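Local coordinates for Tat-secreted protein Rv2525c (Mycobacterium tuberculosis, PDB 4PMQ), which may act as a peptidoglycan hydrolase with glycosidase activity and shows esterase activity toward p-nitrophenyl esters in vitro, at residues Leu4-Asp9 / Ala23-Ala28; Ile15-Ile20 / Ala52-Gly57; Gly59-Ser64 / Pro200-Trp205; Leu177-Ile182 / Asp193-Leu198. All blocks are in the same frame, centred on the assembly; numbering follows the deposited sequence. Where two conformers were deposited one is given.

Contact 1 of 4, residues Leu4-Asp9 / Ala23-Ala28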
loop_
_atom_site.group_PDB
_atom_site.type_symbol
_atom_site.label_atom_id
_atom_site.label_comp_id
_atom_site.label_asym_id
_atom_site.label_seq_id
_atom_site.Cartn_x
_atom_site.Cartn_y
_atom_site.Cartn_z
ATOM N N LEU A 4 -0.223 -17.442 1.002
ATOM C CA LEU A 4 -1.531 -17.790 0.429
ATOM C C LEU A 4 -1.618 -17.350 -1.052
ATOM O O LEU A 4 -2.677 -17.402 -1.676
ATOM C CB LEU A 4 -2.622 -17.053 1.234
ATOM C CG LEU A 4 -3.007 -17.559 2.624
ATOM C CD1 LEU A 4 -1.928 -17.309 3.643
ATOM C CD2 LEU A 4 -4.223 -16.831 3.126
ATOM N N GLY A 5 -0.505 -16.891 -1.575
ATOM C CA GLY A 5 -0.403 -16.368 -2.928
ATOM C C GLY A 5 0.404 -15.089 -2.910
ATOM O O GLY A 5 0.663 -14.517 -1.841
ATOM N N THR A 6 0.784 -14.636 -4.106
ATOM C CA THR A 6 1.624 -13.469 -4.349
ATOM C C THR A 6 0.819 -12.330 -4.938
ATOM O O THR A 6 0.028 -12.595 -5.850
ATOM C CB THR A 6 2.697 -13.936 -5.363
ATOM O OG1 THR A 6 3.537 -14.933 -4.764
ATOM C CG2 THR A 6 3.511 -12.812 -5.962
ATOM N N LEU A 7 1.105 -11.103 -4.515
ATOM C CA LEU A 7 0.600 -9.860 -5.060
ATOM C C LEU A 7 1.777 -9.047 -5.527
ATOM O O LEU A 7 2.775 -8.953 -4.806
ATOM C CB LEU A 7 -0.202 -9.038 -4.052
ATOM C CG LEU A 7 -1.423 -9.725 -3.438
ATOM C CD1 LEU A 7 -2.039 -8.834 -2.377
ATOM C CD2 LEU A 7 -2.497 -10.071 -4.490
ATOM N N LEU A 8 1.665 -8.434 -6.713
ATOM C CA LEU A 8 2.766 -7.597 -7.195
ATOM C C LEU A 8 2.458 -6.144 -6.952
ATOM O O LEU A 8 1.303 -5.747 -7.071
ATOM C CB LEU A 8 2.970 -7.822 -8.707
ATOM C CG LEU A 8 3.259 -9.265 -9.149
ATOM C CD1 LEU A 8 3.455 -9.324 -10.654
ATOM C CD2 LEU A 8 4.469 -9.877 -8.379
ATOM N N ASP A 9 3.495 -5.340 -6.693
ATOM C CA ASP A 9 3.307 -3.891 -6.623
ATOM C C ASP A 9 4.320 -3.237 -7.571
ATOM O O ASP A 9 5.410 -3.770 -7.782
ATOM C CB ASP A 9 3.368 -3.336 -5.195
ATOM C CG ASP A 9 4.762 -3.290 -4.613
ATOM O OD1 ASP A 9 5.526 -2.370 -4.984
ATOM O OD2 ASP A 9 5.083 -4.165 -3.789
ATOM N N ALA A 23 2.676 -14.356 -14.765
ATOM C CA ALA A 23 3.846 -14.290 -13.878
ATOM C C ALA A 23 3.633 -15.084 -12.578
ATOM O O ALA A 23 4.551 -15.186 -11.764
ATOM C CB ALA A 23 4.164 -12.836 -13.553
ATOM N N GLY A 24 2.438 -15.636 -12.380
ATOM C CA GLY A 24 2.190 -16.454 -11.200
ATOM C C GLY A 24 1.608 -15.723 -10.009
ATOM O O GLY A 24 1.416 -16.332 -8.964
ATOM N N ALA A 25 1.280 -14.434 -10.166
ATOM C CA ALA A 25 0.672 -13.680 -9.077
ATOM C C ALA A 25 -0.843 -13.846 -9.080
ATOM O O ALA A 25 -1.439 -14.077 -10.133
ATOM C CB ALA A 25 1.030 -12.213 -9.192
ATOM N N VAL A 26 -1.471 -13.707 -7.909
ATOM C CA VAL A 26 -2.937 -13.810 -7.835
ATOM C C VAL A 26 -3.593 -12.404 -7.859
ATOM O O VAL A 26 -4.823 -12.294 -7.771
ATOM C CB VAL A 26 -3.472 -14.658 -6.640
ATOM C CG1 VAL A 26 -3.047 -16.123 -6.741
ATOM C CG2 VAL A 26 -3.079 -14.059 -5.296
ATOM N N GLY A 27 -2.784 -11.365 -7.966
ATOM C CA GLY A 27 -3.293 -10.004 -8.011
ATOM C C GLY A 27 -2.224 -8.954 -7.851
ATOM O O GLY A 27 -1.026 -9.253 -7.919
ATOM N N ALA A 28 -2.654 -7.706 -7.593
ATOM C CA ALA A 28 -1.688 -6.624 -7.475
ATOM C C ALA A 28 -2.115 -5.633 -6.399
ATOM O O ALA A 28 -3.316 -5.481 -6.155
ATOM C CB ALA A 28 -1.563 -5.903 -8.809
HETATM O O HOH W 1 0.728 -16.603 -6.196
#

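Contact 2 of 4, residues Ile15-Ile20 / Ala52-Gly57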
loop_
_atom_site.group_PDB
_atom_site.type_symbol
_atom_site.label_atom_id
_atom_site.label_comp_id
_atom_site.label_asym_id
_atom_site.label_seq_id
_atom_site.Cartn_x
_atom_site.Cartn_y
_atom_site.Cartn_z
ATOM N N ILE A 15 0.479 -2.869 -16.073
ATOM C CA ILE A 15 0.729 -4.168 -16.692
ATOM C C ILE A 15 -0.572 -4.839 -17.108
ATOM O O ILE A 15 -1.477 -4.939 -16.275
ATOM C CB ILE A 15 1.532 -5.086 -15.732
ATOM C CG1 ILE A 15 2.882 -4.462 -15.337
ATOM C CG2 ILE A 15 1.721 -6.527 -16.310
ATOM C CD1 ILE A 15 3.485 -5.125 -14.075
ATOM N N PRO A 16 -0.675 -5.378 -18.354
ATOM C CA PRO A 16 -1.885 -6.139 -18.713
ATOM C C PRO A 16 -2.120 -7.238 -17.678
ATOM O O PRO A 16 -1.167 -7.912 -17.260
ATOM C CB PRO A 16 -1.554 -6.697 -20.109
ATOM C CG PRO A 16 -0.543 -5.746 -20.661
ATOM C CD PRO A 16 0.289 -5.347 -19.469
ATOM N N ALA A 17 -3.362 -7.383 -17.199
ATOM C CA ALA A 17 -3.702 -8.384 -16.190
ATOM C C ALA A 17 -3.285 -9.800 -16.625
ATOM O O ALA A 17 -2.850 -10.606 -15.786
ATOM C CB ALA A 17 -5.195 -8.353 -15.923
ATOM N N SER A 18 -3.387 -10.106 -17.942
ATOM C CA SER A 18 -2.969 -11.420 -18.446
ATOM C C SER A 18 -1.488 -11.683 -18.149
ATOM O O SER A 18 -1.110 -12.830 -17.874
ATOM C CB SER A 18 -3.224 -11.539 -19.947
ATOM O OG SER A 18 -2.540 -10.524 -20.659
ATOM N N GLN A 19 -0.653 -10.607 -18.144
ATOM C CA GLN A 19 0.767 -10.803 -17.823
ATOM C C GLN A 19 0.982 -10.956 -16.306
ATOM O O GLN A 19 1.863 -11.725 -15.910
ATOM C CB GLN A 19 1.643 -9.702 -18.410
ATOM C CG GLN A 19 1.605 -9.773 -19.948
ATOM C CD GLN A 19 2.511 -8.756 -20.605
ATOM O OE1 GLN A 19 2.390 -7.556 -20.391
ATOM N NE2 GLN A 19 3.406 -9.208 -21.462
ATOM N N ILE A 20 0.182 -10.266 -15.457
ATOM C CA ILE A 20 0.295 -10.456 -14.002
ATOM C C ILE A 20 -0.022 -11.926 -13.707
ATOM O O ILE A 20 0.730 -12.597 -13.011
ATOM C CB ILE A 20 -0.646 -9.501 -13.238
ATOM C CG1 ILE A 20 -0.149 -8.053 -13.416
ATOM C CG2 ILE A 20 -0.789 -9.906 -11.743
ATOM C CD1 ILE A 20 -1.200 -7.070 -13.397
ATOM N N ALA A 52 -8.417 -1.583 -13.305
ATOM C CA ALA A 52 -9.138 -2.354 -12.276
ATOM C C ALA A 52 -10.090 -3.370 -12.939
ATOM O O ALA A 52 -10.169 -4.532 -12.520
ATOM C CB ALA A 52 -9.938 -1.407 -11.392
ATOM N N ARG A 53 -10.754 -2.948 -14.022
ATOM C CA ARG A 53 -11.684 -3.835 -14.731
ATOM C C ARG A 53 -10.926 -4.995 -15.422
ATOM O O ARG A 53 -11.392 -6.143 -15.408
ATOM C CB ARG A 53 -12.513 -3.026 -15.724
ATOM C CG ARG A 53 -13.584 -2.209 -15.003
ATOM C CD ARG A 53 -14.630 -1.637 -15.958
ATOM N NE ARG A 53 -15.314 -2.692 -16.714
ATOM C CZ ARG A 53 -16.370 -3.374 -16.277
ATOM N NH1 ARG A 53 -16.895 -3.110 -15.086
ATOM N NH2 ARG A 53 -16.919 -4.311 -17.035
ATOM N N ASP A 54 -9.708 -4.712 -15.886
ATOM C CA ASP A 54 -8.844 -5.711 -16.537
ATOM C C ASP A 54 -8.387 -6.739 -15.506
ATOM O O ASP A 54 -8.487 -7.955 -15.754
ATOM C CB ASP A 54 -7.636 -5.028 -17.196
ATOM C CG ASP A 54 -6.708 -5.990 -17.932
ATOM O OD1 ASP A 54 -7.199 -7.008 -18.458
ATOM O OD2 ASP A 54 -5.495 -5.720 -17.980
ATOM N N LEU A 55 -7.912 -6.255 -14.338
ATOM C CA LEU A 55 -7.472 -7.162 -13.263
ATOM C C LEU A 55 -8.626 -8.063 -12.786
ATOM O O LEU A 55 -8.488 -9.292 -12.798
ATOM C CB LEU A 55 -6.906 -6.370 -12.066
ATOM C CG LEU A 55 -5.617 -5.611 -12.341
ATOM C CD1 LEU A 55 -5.291 -4.623 -11.233
ATOM C CD2 LEU A 55 -4.472 -6.574 -12.488
ATOM N N SER A 56 -9.758 -7.463 -12.365
ATOM C CA SER A 56 -10.920 -8.219 -11.886
ATOM C C SER A 56 -11.431 -9.183 -12.959
ATOM O O SER A 56 -11.811 -10.323 -12.652
ATOM C CB SER A 56 -12.041 -7.279 -11.457
ATOM O OG SER A 56 -11.695 -6.565 -10.285
ATOM N N GLY A 57 -11.418 -8.727 -14.218
ATOM C CA GLY A 57 -11.866 -9.522 -15.367
ATOM C C GLY A 57 -11.104 -10.824 -15.556
ATOM O O GLY A 57 -11.669 -11.827 -16.007
HETATM O O HOH W 2 -4.128 -3.768 -16.727
HETATM O O HOH W 3 -5.195 -8.583 -19.667
#

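Contact 3 of 4, residues Gly59-Ser64 / Pro200-Trp205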
loop_
_atom_site.group_PDB
_atom_site.type_symbol
_atom_site.label_atom_id
_atom_site.label_comp_id
_atom_site.label_asym_id
_atom_site.label_seq_id
_atom_site.Cartn_x
_atom_site.Cartn_y
_atom_site.Cartn_z
ATOM N N GLY A 59 -9.821 -12.491 -13.071
ATOM C CA GLY A 59 -9.949 -13.167 -11.781
ATOM C C GLY A 59 -8.850 -12.790 -10.806
ATOM O O GLY A 59 -8.552 -13.560 -9.884
ATOM N N LEU A 60 -8.218 -11.621 -11.018
ATOM C CA LEU A 60 -7.118 -11.201 -10.140
ATOM C C LEU A 60 -7.621 -10.343 -8.975
ATOM O O LEU A 60 -8.628 -9.629 -9.117
ATOM C CB LEU A 60 -6.021 -10.449 -10.918
ATOM C CG LEU A 60 -5.265 -11.258 -11.961
ATOM C CD1 LEU A 60 -4.344 -10.354 -12.771
ATOM C CD2 LEU A 60 -4.411 -12.371 -11.299
ATOM N N LYS A 61 -6.906 -10.412 -7.825
ATOM C CA LYS A 61 -7.218 -9.627 -6.638
ATOM C C LYS A 61 -6.664 -8.231 -6.772
ATOM O O LYS A 61 -5.595 -8.040 -7.370
ATOM C CB LYS A 61 -6.633 -10.272 -5.354
ATOM C CG LYS A 61 -7.191 -11.650 -5.043
ATOM C CD LYS A 61 -8.668 -11.572 -4.721
ATOM C CE LYS A 61 -9.293 -12.910 -4.448
ATOM N NZ LYS A 61 -10.737 -12.750 -4.155
ATOM N N ILE A 62 -7.349 -7.245 -6.189
ATOM C CA ILE A 62 -6.824 -5.878 -6.189
ATOM C C ILE A 62 -6.762 -5.407 -4.762
ATOM O O ILE A 62 -7.704 -5.653 -3.997
ATOM C CB ILE A 62 -7.690 -4.897 -7.047
ATOM C CG1 ILE A 62 -7.934 -5.463 -8.468
ATOM C CG2 ILE A 62 -7.053 -3.469 -7.105
ATOM C CD1 ILE A 62 -9.034 -4.754 -9.300
ATOM N N VAL A 63 -5.702 -4.668 -4.431
ATOM C CA VAL A 63 -5.518 -4.059 -3.117
ATOM C C VAL A 63 -5.054 -2.630 -3.350
ATOM O O VAL A 63 -4.210 -2.417 -4.219
ATOM C CB VAL A 63 -4.504 -4.846 -2.240
ATOM C CG1 VAL A 63 -4.274 -4.130 -0.910
ATOM C CG2 VAL A 63 -5.001 -6.275 -1.984
ATOM N N SER A 64 -5.512 -1.681 -2.530
ATOM C CA SER A 64 -5.109 -0.283 -2.716
ATOM C C SER A 64 -4.030 0.163 -1.728
ATOM O O SER A 64 -4.106 -0.155 -0.540
ATOM C CB SER A 64 -6.304 0.648 -2.544
ATOM O OG SER A 64 -7.277 0.471 -3.557
ATOM N N PRO A 200 -6.269 -14.565 5.173
ATOM C CA PRO A 200 -7.284 -14.680 4.099
ATOM C C PRO A 200 -8.040 -13.387 3.795
ATOM O O PRO A 200 -8.419 -13.184 2.641
ATOM C CB PRO A 200 -8.224 -15.787 4.579
ATOM C CG PRO A 200 -7.950 -15.955 6.073
ATOM C CD PRO A 200 -6.511 -15.521 6.282
ATOM N N GLN A 201 -8.250 -12.528 4.811
ATOM C CA GLN A 201 -8.868 -11.206 4.628
ATOM C C GLN A 201 -7.728 -10.181 4.675
ATOM O O GLN A 201 -7.248 -9.850 5.765
ATOM C CB GLN A 201 -9.945 -10.914 5.679
ATOM C CG GLN A 201 -11.233 -11.725 5.439
ATOM C CD GLN A 201 -11.907 -11.289 4.150
ATOM O OE1 GLN A 201 -12.050 -10.094 3.875
ATOM N NE2 GLN A 201 -12.341 -12.244 3.355
ATOM N N PHE A 202 -7.233 -9.751 3.510
ATOM C CA PHE A 202 -6.015 -8.930 3.452
ATOM C C PHE A 202 -6.245 -7.564 2.818
ATOM O O PHE A 202 -5.271 -6.877 2.548
ATOM C CB PHE A 202 -4.906 -9.688 2.690
ATOM C CG PHE A 202 -5.302 -10.176 1.313
ATOM C CD1 PHE A 202 -5.130 -9.367 0.189
ATOM C CD2 PHE A 202 -5.823 -11.457 1.132
ATOM C CE1 PHE A 202 -5.478 -9.834 -1.094
ATOM C CE2 PHE A 202 -6.140 -11.928 -0.148
ATOM C CZ PHE A 202 -5.980 -11.112 -1.251
ATOM N N GLY A 203 -7.508 -7.196 2.564
ATOM C CA GLY A 203 -7.799 -5.883 2.010
ATOM C C GLY A 203 -8.194 -5.898 0.548
ATOM O O GLY A 203 -8.296 -4.838 -0.078
ATOM N N GLN A 204 -8.433 -7.106 -0.004
ATOM C CA GLN A 204 -8.856 -7.270 -1.385
ATOM C C GLN A 204 -10.149 -6.528 -1.651
ATOM O O GLN A 204 -11.037 -6.485 -0.795
ATOM C CB GLN A 204 -9.042 -8.756 -1.747
ATOM C CG GLN A 204 -10.124 -9.531 -0.933
ATOM C CD GLN A 204 -9.495 -10.261 0.234
ATOM O OE1 GLN A 204 -8.747 -9.672 1.024
ATOM N NE2 GLN A 204 -9.825 -11.546 0.408
ATOM N N TRP A 205 -10.253 -5.918 -2.828
ATOM C CA TRP A 205 -11.507 -5.258 -3.179
ATOM C C TRP A 205 -12.669 -6.262 -3.194
ATOM O O TRP A 205 -13.766 -5.924 -2.739
ATOM C CB TRP A 205 -11.385 -4.616 -4.575
ATOM C CG TRP A 205 -10.520 -3.398 -4.641
ATOM C CD1 TRP A 205 -9.578 -2.985 -3.733
ATOM C CD2 TRP A 205 -10.458 -2.465 -5.737
ATOM N NE1 TRP A 205 -8.966 -1.829 -4.180
ATOM C CE2 TRP A 205 -9.488 -1.491 -5.405
ATOM C CE3 TRP A 205 -11.154 -2.347 -6.956
ATOM C CZ2 TRP A 205 -9.178 -0.424 -6.261
ATOM C CZ3 TRP A 205 -10.885 -1.268 -7.781
ATOM C CH2 TRP A 205 -9.879 -0.342 -7.454
HETATM O O HOH W 4 -11.814 -12.718 -1.389
HETATM O O HOH W 5 -7.783 -2.372 -0.942
#

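Contact 4 of 4, residues Leu177-Ile182 / Asp193-Leu198. With GOL (glycerol), chain E.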
loop_
_atom_site.group_PDB
_atom_site.type_symbol
_atom_site.label_atom_id
_atom_site.label_comp_id
_atom_site.label_asym_id
_atom_site.label_seq_id
_atom_site.Cartn_x
_atom_site.Cartn_y
_atom_site.Cartn_z
ATOM N N LEU A 177 -0.027 -8.797 4.745
ATOM C CA LEU A 177 0.810 -8.859 3.556
ATOM C C LEU A 177 2.246 -8.650 3.947
ATOM O O LEU A 177 2.494 -7.927 4.913
ATOM C CB LEU A 177 0.401 -7.749 2.573
ATOM C CG LEU A 177 -1.072 -7.759 2.158
ATOM C CD1 LEU A 177 -1.462 -6.499 1.374
ATOM C CD2 LEU A 177 -1.424 -9.009 1.348
ATOM N N HIS A 178 3.182 -9.220 3.188
ATOM C CA HIS A 178 4.620 -9.014 3.465
ATOM C C HIS A 178 5.397 -8.811 2.157
ATOM O O HIS A 178 5.389 -9.680 1.301
ATOM C CB HIS A 178 5.197 -10.196 4.269
ATOM C CG HIS A 178 6.651 -10.117 4.613
ATOM N ND1 HIS A 178 7.340 -11.242 5.004
ATOM C CD2 HIS A 178 7.485 -9.044 4.690
ATOM C CE1 HIS A 178 8.580 -10.845 5.265
ATOM N NE2 HIS A 178 8.728 -9.537 5.065
ATOM N N GLN A 179 6.064 -7.667 2.021
ATOM C CA GLN A 179 6.891 -7.376 0.854
ATOM C C GLN A 179 8.191 -8.156 1.037
ATOM O O GLN A 179 8.937 -7.877 1.986
ATOM C CB GLN A 179 7.119 -5.872 0.744
ATOM C CG GLN A 179 7.682 -5.471 -0.621
ATOM C CD GLN A 179 7.764 -3.977 -0.688
ATOM O OE1 GLN A 179 8.401 -3.351 0.154
ATOM N NE2 GLN A 179 7.156 -3.374 -1.717
ATOM N N VAL A 180 8.403 -9.181 0.188
ATOM C CA VAL A 180 9.572 -10.073 0.326
ATOM C C VAL A 180 10.651 -9.871 -0.739
ATOM O O VAL A 180 11.731 -10.428 -0.583
ATOM C CB VAL A 180 9.156 -11.570 0.383
ATOM C CG1 VAL A 180 8.311 -11.826 1.624
ATOM C CG2 VAL A 180 8.407 -12.011 -0.884
ATOM N N GLU A 181 10.381 -9.115 -1.813
ATOM C CA GLU A 181 11.387 -8.915 -2.875
ATOM C C GLU A 181 11.161 -7.577 -3.522
ATOM O O GLU A 181 10.031 -7.266 -3.878
ATOM C CB GLU A 181 11.232 -10.033 -3.908
ATOM C CG GLU A 181 12.415 -10.267 -4.805
ATOM C CD GLU A 181 12.084 -11.213 -5.944
ATOM O OE1 GLU A 181 12.424 -12.413 -5.843
ATOM O OE2 GLU A 181 11.477 -10.750 -6.937
ATOM N N ILE A 182 12.228 -6.783 -3.661
ATOM C CA ILE A 182 12.169 -5.460 -4.276
ATOM C C ILE A 182 12.903 -5.468 -5.605
ATOM O O ILE A 182 14.080 -5.841 -5.649
ATOM C CB ILE A 182 12.793 -4.385 -3.335
ATOM C CG1 ILE A 182 12.029 -4.272 -2.021
ATOM C CG2 ILE A 182 12.945 -3.015 -4.045
ATOM C CD1 ILE A 182 10.709 -3.830 -2.143
ATOM N N ASP A 193 7.718 -5.461 -7.389
ATOM C CA ASP A 193 8.008 -5.977 -6.061
ATOM C C ASP A 193 7.072 -7.129 -5.798
ATOM O O ASP A 193 5.925 -7.126 -6.279
ATOM C CB ASP A 193 7.852 -4.896 -4.977
ATOM C CG ASP A 193 8.606 -3.606 -5.277
ATOM O OD1 ASP A 193 9.768 -3.691 -5.758
ATOM O OD2 ASP A 193 8.070 -2.522 -4.961
ATOM N N VAL A 194 7.519 -8.084 -4.999
ATOM C CA VAL A 194 6.737 -9.276 -4.707
ATOM C C VAL A 194 6.266 -9.247 -3.274
ATOM O O VAL A 194 7.067 -9.007 -2.360
ATOM C CB VAL A 194 7.538 -10.562 -5.009
ATOM C CG1 VAL A 194 6.718 -11.799 -4.686
ATOM C CG2 VAL A 194 7.992 -10.595 -6.472
ATOM N N ASN A 195 4.962 -9.527 -3.076
ATOM C CA ASN A 195 4.370 -9.528 -1.746
ATOM C C ASN A 195 3.693 -10.852 -1.494
ATOM O O ASN A 195 2.955 -11.333 -2.371
ATOM C CB ASN A 195 3.356 -8.385 -1.597
ATOM C CG ASN A 195 3.990 -7.060 -1.935
ATOM O OD1 ASN A 195 4.673 -6.478 -1.096
ATOM N ND2 ASN A 195 3.881 -6.630 -3.193
ATOM N N GLN A 196 3.855 -11.399 -0.285
ATOM C CA GLN A 196 3.178 -12.637 0.140
ATOM C C GLN A 196 1.924 -12.300 0.931
ATOM O O GLN A 196 1.947 -11.424 1.796
ATOM C CB GLN A 196 4.120 -13.474 1.010
ATOM C CG GLN A 196 5.274 -14.054 0.201
ATOM C CD GLN A 196 6.112 -15.069 0.948
ATOM O OE1 GLN A 196 6.220 -15.069 2.186
ATOM N NE2 GLN A 196 6.760 -15.936 0.189
ATOM N N ILE A 197 0.830 -12.991 0.632
ATOM C CA ILE A 197 -0.423 -12.882 1.371
ATOM C C ILE A 197 -0.305 -13.813 2.603
ATOM O O ILE A 197 0.018 -15.010 2.462
ATOM C CB ILE A 197 -1.617 -13.274 0.469
ATOM C CG1 ILE A 197 -1.734 -12.332 -0.753
ATOM C CG2 ILE A 197 -2.917 -13.336 1.300
ATOM C CD1 ILE A 197 -2.694 -12.938 -1.850
ATOM N N LEU A 198 -0.601 -13.275 3.789
ATOM C CA LEU A 198 -0.467 -14.026 5.035
ATOM C C LEU A 198 -1.772 -14.367 5.717
ATOM O O LEU A 198 -1.807 -15.280 6.557
ATOM C CB LEU A 198 0.354 -13.195 6.016
ATOM C CG LEU A 198 1.768 -12.826 5.510
ATOM C CD1 LEU A 198 2.338 -11.714 6.340
ATOM C CD2 LEU A 198 2.677 -14.062 5.448
HETATM C C1 GOL E . 5.625 -0.354 -2.215
HETATM O O1 GOL E . 7.031 -0.503 -2.322
HETATM C C2 GOL E . 5.298 0.969 -1.567
HETATM O O2 GOL E . 5.746 2.040 -2.408
HETATM C C3 GOL E . 3.804 1.034 -1.353
HETATM O O3 GOL E . 3.342 2.371 -1.262
HETATM O O HOH W 6 6.124 -13.623 4.536
#

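Contact 1 of 4, residues Leu4-Asp9 / Ala23-Ala28
The first beta-alpha-beta unit of a TIM-barrel-like fold closes here: strand 6-9 and strand 27-31, joined through helix 17-22, begin to run side by side and parallel, with Thr6 and Leu8 meeting Ala25, Val26 and Ala28. Two backbone bonds join the segments. Val26 N gives its hydrogen to Thr6 O at 2.8 Å, and Leu8 N reaches Gly27 O at 3.1 Å. The same Gly27 O takes a CA-H contact from Leu7, so it is approached by two neighbouring residues of strand 6-9. Leu7 CD2 packs on the glycine backbone, 3.6 Å from Gly27 CA. Gly27 N is buried here without a partner in the model. The Leu7 side chain also meets Val26 CG2 and, beyond the pair, Phe202 and Ile197. The other side of the pair carries Leu8 and Ala28. Leu8 CG stands beside its own backbone N, chi1 -58°, which brings CG to 3.7 Å from Ala25 CB; Val187 also touches this leucine. Before the strand, Gly24 has positive phi and ends helix 17-22 in a Schellman motif, turning the chain toward the strand. Its carbonyl is tied back by a water that donates to Gly24 O and accepts from Thr6 N, 2.9 Å from each of these two atoms.

Contact 2 of 4, residues Ile15-Ile20 / Ala52-Gly57
Asp54 reaches from helix 49-57 to the start of helix 17-22, where Ala17 receives it. Its CB leaves the helix in the direction of the other segment, and CG lies anti to the backbone N (chi1 -178°), which carries the carboxylate over to the first turn of the facing helix. CG packs 3.5 Å from Ala17 CB. OD2 then takes the hydrogen of Ala17 N at 2.8 Å in an almost straight bond (173°), although the donor stands above the carboxylate plane, 40° out of it. A water also donates to OD2 and, with its second hydrogen, to Ile15 O. OD1 is held by another water, which accepts from Ser18 N. The two oxygens thus gather, directly or through water, the backbone N-H groups of Ala17 and Ser18 at a helix N terminus whose N-cap position is Pro16; the partial positive charge of that end would be expected to stabilise the carboxylate. These helices belong to the first two beta-alpha units of the TIM-barrel-like domain and pack outside its strands. Inward of the carboxylate the contact turns apolar. Ala17 CB sits 3.3 Å from Asp54 O and also touches Leu55 CD2. The Ile20 and Leu55 side chains cross at about a right angle, with Ile20 CD1 and Leu55 CD2 tightly packed at 3.4 Å. Leu60 touches both side chains, and Ile62 of strand 61-66 touches Leu55.

Contact 3 of 4, residues Gly59-Ser64 / Pro200-Trp205
Trp205 lays one face of its indole over Ile62, whose CG2 points at the five-membered ring in a CH-pi contact, 3.8 Å from the centroid and 19° off the ring normal. Trp205 CG lies anti to the carbonyl carbon (chi1 -72°), which sets the indole there. The ring edge does the polar work: NE1 gives its hydrogen to Ser64 OG at 2.9 Å, with the oxygen close to the ring plane. Trp205 N bonds Ile62 O at 2.8 Å, so the residue is held through its backbone N and its ring NE1. Phe202 is met differently, at its rim: Val63 CG2 approaches CE1 at 3.7 Å, and Lys61 CG lies near CZ, the lysine and phenylalanine side chains crossing at about a right angle. Over one Phe202 face lies Gln204 OE1, which accepts from Phe202 N, while Gln204 NE2 bonds Pro200 O. One water links Lys61 NZ to Gln204 NE2; the lysine also binds Ala206 O. The C-terminal tail packs across a strand of the TIM-barrel-like sheet, residues 202-205 and 61-64 having end-to-end directions 92° apart. Ser64 OG also bonds His94 ND1 from helix 79-96, Phe202 O bonds Tyr106 OH of strand 105-108, and Ala52 of helix 49-57 touches the tryptophan.

Contact 4 of 4, residues Leu177-Ile182 / Asp193-Leu198
Strands 177-181 and 190-197 pair antiparallel, with Leu177 facing Ile197 and Gln179 facing Asn195, in the sheet of the TIM-barrel-like domain. Backbone bonds come first. His178 N bonds Gln196 O at 2.9 Å and Gln196 N bonds His178 O at 2.8 Å. Farther along, Val194 N bonds Glu181 O, and Val194 O accepts Val180 N at 2.9 Å and, weakly, Glu181 N. Val180 and Glu181 both face Val194, a classic beta bulge that shifts the register by one.

Apolar contacts follow the strands. Leu177 CD2 lies alongside Ile197 CG1, while Leu198 CD1 meets the CB of His178. With chi1 -64°, Val180 CG2 lies between its backbone N and carbonyl carbon and meets Gln196 CG, the side chains crossing at about a right angle. Val180 CG1 lies over one face of the His178 ring, offset toward its rim.

Polar side chains form the third group. One water joins His178 ND1 to Gln196 OE1, and His178 NE2 is hydrogen-bonded to Asn163 OD1. Asn195 OD1, which is bonded to Trp160 NE1, lies 3.1 Å from Gln179 CB; Asn195 ND2 bonds Asp9 OD2 and Leu7 O. Gln179 NE2 donates to glycerol O1 at 2.9 Å and to Asp9 OD2, while its OE1 pairs with Tyr141. Asp193 OD1 is bonded to Asp183 N, and its OD2 lies close to Asp9 OD1. Glycerol and tartrate, both probably from the crystallisation liquor, bind beside this cluster, consistent with a polar pocket, lined by amides and carboxylates, suited to hydroxylated ligands.

In the fold
From the N terminus, strand 6-9 leads into helix 17-22, and contact 1 closes this first loop by pairing the strand with 27-31. Contact 2 crosses it, since its first segment lies between those of contact 1 and its second comes later, in helix 49-57; it ties the first two outer helices together. Contact 3 then joins strand 61-66 to the C-terminal tail, spanning most of the chain, and contact 4 lies within that span, pairing strands 177-181 and 190-197 around an excursion that includes strand 184-187. Strand 190-197 also pairs with strand 6-9, linking contacts 4 and 1 and bringing the chain's late strands back to its first. Phe202 packs on Ile197 and Leu177, joining contacts 3 and 4.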